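Local coordinates for viral structural protein 4 (Bombyx mori cytoplasmic polyhedrosis virus, PDB 6TZ0) that binds GTP and probably serves as the NTPase-like partner that accompanies the viral RNA-dependent RNA polymerase during transcription inside the capsid, at residues L460-Y472 with V487-A499. Residues are numbered along the deposited sequence; the frame is centred on the assembly and turned at random.
Sequences LENADTHSERNFY and VEGHFNAQDATIA
Leu460 opens the contact by pushing its CD2 methyl against the short 3-10 turn 492-494, where CD2 lies 3.5 Å from Ala493 O and also touches Ala493 CB and the CE2 of Phe491. Its CG sits beside Thr497 OG1, the two side chains crossing at nearly a right angle. The chain then swings away through a type I turn, Asp464 to Ser467, and comes back at Ser467, which N-caps helix 468-476: its OG donates to Asn462 O at 2.8 Å and accepts a weak bond from Arg469 N. Glu468, in the first turn, carries its CG past Thr497 CG2 (3.6 Å). With CG opposite the backbone N (chi1 -170°) and the chain extended beyond, Glu468 OE2 comes to 3.5 Å from Gln494 NE2, carboxylate and amide planes 75° apart, without forming a hydrogen bond. Thr497 CG2 nestles under the start of the helix, 3.5 Å from Arg469 N, while the Arg469 side chain bends off toward Asp354 of the polymerase chain in a long, weak ion pair. Tyr472 finishes the walk. Having CG anti to the carbonyl carbon (chi1 -73°) directs its ring at the other segment, side by side with Ile498 and pointing the same way; Ile498 CD1 sits over one face 3.7 Å from the centroid, a CH-pi contact. Phe471 CD2 lies over the rim of the opposite face, and Tyr472 CE1 meets Val487 CG1 at 3.6 Å. Val487 belongs to strand 484-489, which pairs with strand 347-353 in the five-stranded parallel sheet; that neighbour leads into the GTP-binding loop with Lys355 and Lys359. Helix 468-476 thus packs against the loop leaving a core strand next to the P-loop strand, as in P-loop NTPase folds.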
loop_
_atom_site.group_PDB
_atom_site.type_symbol
_atom_site.label_atom_id
_atom_site.label_comp_id
_atom_site.label_asym_id
_atom_site.label_seq_id
_atom_site.Cartn_x
_atom_site.Cartn_y
_atom_site.Cartn_z
ATOM N N LEU B 460 24.168 14.499 -12.975
ATOM C CA LEU B 460 22.836 14.184 -12.490
ATOM C C LEU B 460 22.864 13.386 -11.199
ATOM O O LEU B 460 21.802 13.085 -10.649
ATOM C CB LEU B 460 22.045 13.394 -13.543
ATOM C CG LEU B 460 21.398 14.076 -14.753
ATOM C CD1 LEU B 460 22.404 14.466 -15.813
ATOM C CD2 LEU B 460 20.360 13.161 -15.348
ATOM N N GLU B 461 24.046 13.048 -10.696
ATOM C CA GLU B 461 24.187 12.050 -9.648
ATOM C C GLU B 461 24.024 12.635 -8.255
ATOM O O GLU B 461 23.587 11.931 -7.338
ATOM C CB GLU B 461 25.556 11.382 -9.784
ATOM C CG GLU B 461 25.764 10.143 -8.955
ATOM C CD GLU B 461 27.124 9.527 -9.184
ATOM O OE1 GLU B 461 27.918 10.116 -9.949
ATOM O OE2 GLU B 461 27.395 8.451 -8.610
ATOM N N ASN B 462 24.351 13.912 -8.082
ATOM C CA ASN B 462 24.354 14.538 -6.767
ATOM C C ASN B 462 23.726 15.923 -6.793
ATOM O O ASN B 462 23.135 16.322 -7.799
ATOM C CB ASN B 462 25.788 14.594 -6.234
ATOM C CG ASN B 462 26.765 15.217 -7.222
ATOM O OD1 ASN B 462 26.382 15.729 -8.270
ATOM N ND2 ASN B 462 28.043 15.149 -6.893
ATOM N N ALA B 463 23.842 16.661 -5.691
ATOM C CA ALA B 463 23.410 18.057 -5.629
ATOM C C ALA B 463 24.602 18.883 -5.161
ATOM O O ALA B 463 24.730 19.215 -3.983
ATOM C CB ALA B 463 22.213 18.222 -4.716
ATOM N N ASP B 464 25.472 19.224 -6.099
ATOM C CA ASP B 464 26.557 20.154 -5.863
ATOM C C ASP B 464 26.145 21.506 -6.425
ATOM O O ASP B 464 25.047 21.665 -6.948
ATOM C CB ASP B 464 27.848 19.635 -6.491
ATOM C CG ASP B 464 28.374 18.401 -5.793
ATOM O OD1 ASP B 464 28.108 18.240 -4.585
ATOM O OD2 ASP B 464 29.063 17.592 -6.447
ATOM N N THR B 465 27.028 22.496 -6.313
ATOM C CA THR B 465 26.659 23.826 -6.783
ATOM C C THR B 465 26.634 23.927 -8.303
ATOM O O THR B 465 25.916 24.776 -8.838
ATOM C CB THR B 465 27.592 24.882 -6.188
ATOM O OG1 THR B 465 27.239 26.173 -6.698
ATOM C CG2 THR B 465 29.040 24.580 -6.500
ATOM N N HIS B 466 27.361 23.070 -9.010
ATOM C CA HIS B 466 27.320 23.051 -10.464
ATOM C C HIS B 466 26.479 21.908 -10.993
ATOM O O HIS B 466 26.498 21.643 -12.197
ATOM C CB HIS B 466 28.731 22.965 -11.033
ATOM C CG HIS B 466 29.588 24.133 -10.675
ATOM N ND1 HIS B 466 30.403 24.144 -9.566
ATOM C CD2 HIS B 466 29.726 25.345 -11.255
ATOM C CE1 HIS B 466 31.027 25.304 -9.493
ATOM N NE2 HIS B 466 30.634 26.051 -10.507
ATOM N N SER B 467 25.754 21.223 -10.116
ATOM C CA SER B 467 24.891 20.131 -10.516
ATOM C C SER B 467 23.706 20.653 -11.311
ATOM O O SER B 467 23.342 21.829 -11.240
ATOM C CB SER B 467 24.393 19.369 -9.295
ATOM O OG SER B 467 23.558 18.297 -9.681
ATOM N N GLU B 468 23.101 19.759 -12.083
ATOM C CA GLU B 468 21.977 20.160 -12.914
ATOM C C GLU B 468 20.701 20.275 -12.097
ATOM O O GLU B 468 19.868 21.150 -12.369
ATOM C CB GLU B 468 21.827 19.168 -14.066
ATOM C CG GLU B 468 20.860 19.589 -15.143
ATOM C CD GLU B 468 20.832 18.617 -16.306
ATOM O OE1 GLU B 468 21.609 17.646 -16.284
ATOM O OE2 GLU B 468 20.027 18.821 -17.237
ATOM N N ARG B 469 20.565 19.426 -11.075
ATOM C CA ARG B 469 19.434 19.497 -10.159
ATOM C C ARG B 469 19.434 20.814 -9.393
ATOM O O ARG B 469 18.397 21.482 -9.288
ATOM C CB ARG B 469 19.482 18.280 -9.231
ATOM C CG ARG B 469 18.331 18.077 -8.256
ATOM C CD ARG B 469 18.760 18.496 -6.885
ATOM N NE ARG B 469 17.767 18.303 -5.835
ATOM C CZ ARG B 469 17.697 17.233 -5.053
ATOM N NH1 ARG B 469 18.564 16.246 -5.202
ATOM N NH2 ARG B 469 16.771 17.159 -4.108
ATOM N N ASN B 470 20.606 21.241 -8.920
ATOM C CA ASN B 470 20.716 22.541 -8.270
ATOM C C ASN B 470 20.542 23.687 -9.253
ATOM O O ASN B 470 20.064 24.754 -8.865
ATOM C CB ASN B 470 22.069 22.686 -7.592
ATOM C CG ASN B 470 22.111 23.842 -6.624
ATOM O OD1 ASN B 470 21.083 24.375 -6.229
ATOM N ND2 ASN B 470 23.309 24.282 -6.292
ATOM N N PHE B 471 20.954 23.500 -10.509
ATOM C CA PHE B 471 20.758 24.524 -11.531
ATOM C C PHE B 471 19.282 24.820 -11.741
ATOM O O PHE B 471 18.856 25.979 -11.683
ATOM C CB PHE B 471 21.402 24.083 -12.838
ATOM C CG PHE B 471 21.161 25.022 -13.980
ATOM C CD1 PHE B 471 21.838 26.217 -14.066
ATOM C CD2 PHE B 471 20.264 24.694 -14.983
ATOM C CE1 PHE B 471 21.624 27.071 -15.119
ATOM C CE2 PHE B 471 20.044 25.545 -16.036
ATOM C CZ PHE B 471 20.730 26.730 -16.108
ATOM N N TYR B 472 18.477 23.782 -11.951
ATOM C CA TYR B 472 17.053 24.026 -12.127
ATOM C C TYR B 472 16.363 24.405 -10.824
ATOM O O TYR B 472 15.335 25.086 -10.867
ATOM C CB TYR B 472 16.399 22.815 -12.790
ATOM C CG TYR B 472 16.775 22.715 -14.245
ATOM C CD1 TYR B 472 16.124 23.478 -15.198
ATOM C CD2 TYR B 472 17.813 21.898 -14.663
ATOM C CE1 TYR B 472 16.479 23.412 -16.530
ATOM C CE2 TYR B 472 18.179 21.830 -15.998
ATOM C CZ TYR B 472 17.500 22.583 -16.923
ATOM O OH TYR B 472 17.848 22.525 -18.247
ATOM N N VAL B 487 10.242 24.271 -19.816
ATOM C CA VAL B 487 11.611 23.777 -19.820
ATOM C C VAL B 487 11.690 22.595 -20.774
ATOM O O VAL B 487 10.827 21.712 -20.746
ATOM C CB VAL B 487 12.057 23.378 -18.401
ATOM C CG1 VAL B 487 13.472 22.858 -18.407
ATOM C CG2 VAL B 487 11.925 24.556 -17.459
ATOM N N GLU B 488 12.705 22.587 -21.626
ATOM C CA GLU B 488 12.934 21.501 -22.562
ATOM C C GLU B 488 13.998 20.554 -22.018
ATOM O O GLU B 488 14.888 20.948 -21.265
ATOM C CB GLU B 488 13.375 22.056 -23.910
ATOM C CG GLU B 488 12.400 23.002 -24.548
ATOM C CD GLU B 488 12.947 23.587 -25.828
ATOM O OE1 GLU B 488 14.106 23.283 -26.171
ATOM O OE2 GLU B 488 12.230 24.366 -26.482
ATOM N N GLY B 489 13.896 19.285 -22.412
ATOM C CA GLY B 489 14.846 18.285 -21.979
ATOM C C GLY B 489 15.218 17.361 -23.120
ATOM O O GLY B 489 14.571 17.348 -24.165
ATOM N N HIS B 490 16.280 16.589 -22.908
ATOM C CA HIS B 490 16.718 15.646 -23.925
ATOM C C HIS B 490 16.387 14.194 -23.631
ATOM O O HIS B 490 16.259 13.418 -24.576
ATOM C CB HIS B 490 18.226 15.739 -24.166
ATOM C CG HIS B 490 18.653 16.955 -24.921
ATOM N ND1 HIS B 490 19.324 18.003 -24.333
ATOM C CD2 HIS B 490 18.466 17.307 -26.213
ATOM C CE1 HIS B 490 19.580 18.924 -25.244
ATOM N NE2 HIS B 490 19.053 18.534 -26.389
ATOM N N PHE B 491 16.244 13.801 -22.368
ATOM C CA PHE B 491 16.050 12.391 -22.057
ATOM C C PHE B 491 15.395 12.234 -20.695
ATOM O O PHE B 491 15.440 13.134 -19.858
ATOM C CB PHE B 491 17.368 11.612 -22.133
ATOM C CG PHE B 491 18.486 12.179 -21.300
ATOM C CD1 PHE B 491 19.353 13.116 -21.834
ATOM C CD2 PHE B 491 18.705 11.735 -20.010
ATOM C CE1 PHE B 491 20.383 13.629 -21.088
ATOM C CE2 PHE B 491 19.741 12.243 -19.261
ATOM C CZ PHE B 491 20.579 13.192 -19.805
ATOM N N ASN B 492 14.797 11.059 -20.486
ATOM C CA ASN B 492 13.910 10.837 -19.350
ATOM C C ASN B 492 14.625 10.748 -18.011
ATOM O O ASN B 492 13.949 10.755 -16.981
ATOM C CB ASN B 492 13.096 9.557 -19.530
ATOM C CG ASN B 492 12.107 9.651 -20.655
ATOM O OD1 ASN B 492 12.145 8.863 -21.590
ATOM N ND2 ASN B 492 11.216 10.626 -20.578
ATOM N N ALA B 493 15.952 10.650 -17.983
ATOM C CA ALA B 493 16.637 10.617 -16.697
ATOM C C ALA B 493 16.693 11.988 -16.045
ATOM O O ALA B 493 17.036 12.085 -14.865
ATOM C CB ALA B 493 18.048 10.064 -16.855
ATOM N N GLN B 494 16.361 13.041 -16.777
ATOM C CA GLN B 494 16.243 14.377 -16.224
ATOM C C GLN B 494 14.932 14.601 -15.488
ATOM O O GLN B 494 14.721 15.696 -14.969
ATOM C CB GLN B 494 16.402 15.396 -17.345
ATOM C CG GLN B 494 17.784 15.386 -17.936
ATOM C CD GLN B 494 17.916 16.284 -19.126
ATOM O OE1 GLN B 494 16.942 16.865 -19.587
ATOM N NE2 GLN B 494 19.128 16.408 -19.636
ATOM N N ASP B 495 14.062 13.592 -15.410
ATOM C CA ASP B 495 12.842 13.701 -14.619
ATOM C C ASP B 495 13.137 13.842 -13.136
ATOM O O ASP B 495 12.349 14.446 -12.403
ATOM C CB ASP B 495 11.962 12.478 -14.852
ATOM C CG ASP B 495 11.361 12.453 -16.227
ATOM O OD1 ASP B 495 11.121 13.541 -16.783
ATOM O OD2 ASP B 495 11.123 11.349 -16.752
ATOM N N ALA B 496 14.251 13.288 -12.676
ATOM C CA ALA B 496 14.699 13.468 -11.304
ATOM C C ALA B 496 15.451 14.775 -11.101
ATOM O O ALA B 496 15.865 15.067 -9.975
ATOM C CB ALA B 496 15.591 12.294 -10.894
ATOM N N THR B 497 15.621 15.558 -12.138
ATOM C CA THR B 497 16.538 16.686 -12.129
ATOM C C THR B 497 15.887 18.011 -12.496
ATOM O O THR B 497 16.145 19.015 -11.826
ATOM C CB THR B 497 17.686 16.348 -13.082
ATOM O OG1 THR B 497 18.381 15.197 -12.589
ATOM C CG2 THR B 497 18.645 17.471 -13.185
ATOM N N ILE B 498 15.032 18.037 -13.526
ATOM C CA ILE B 498 14.236 19.224 -13.826
ATOM C C ILE B 498 13.258 19.430 -12.673
ATOM O O ILE B 498 12.900 18.477 -11.967
ATOM C CB ILE B 498 13.498 19.071 -15.173
ATOM C CG1 ILE B 498 14.433 18.601 -16.280
ATOM C CG2 ILE B 498 12.923 20.390 -15.668
ATOM C CD1 ILE B 498 15.528 19.534 -16.604
ATOM N N ALA B 499 12.846 20.681 -12.462
ATOM C CA ALA B 499 12.053 21.096 -11.314
ATOM C C ALA B 499 10.720 20.352 -11.241
ATOM O O ALA B 499 10.259 19.733 -12.198
ATOM C CB ALA B 499 11.805 22.603 -11.359
#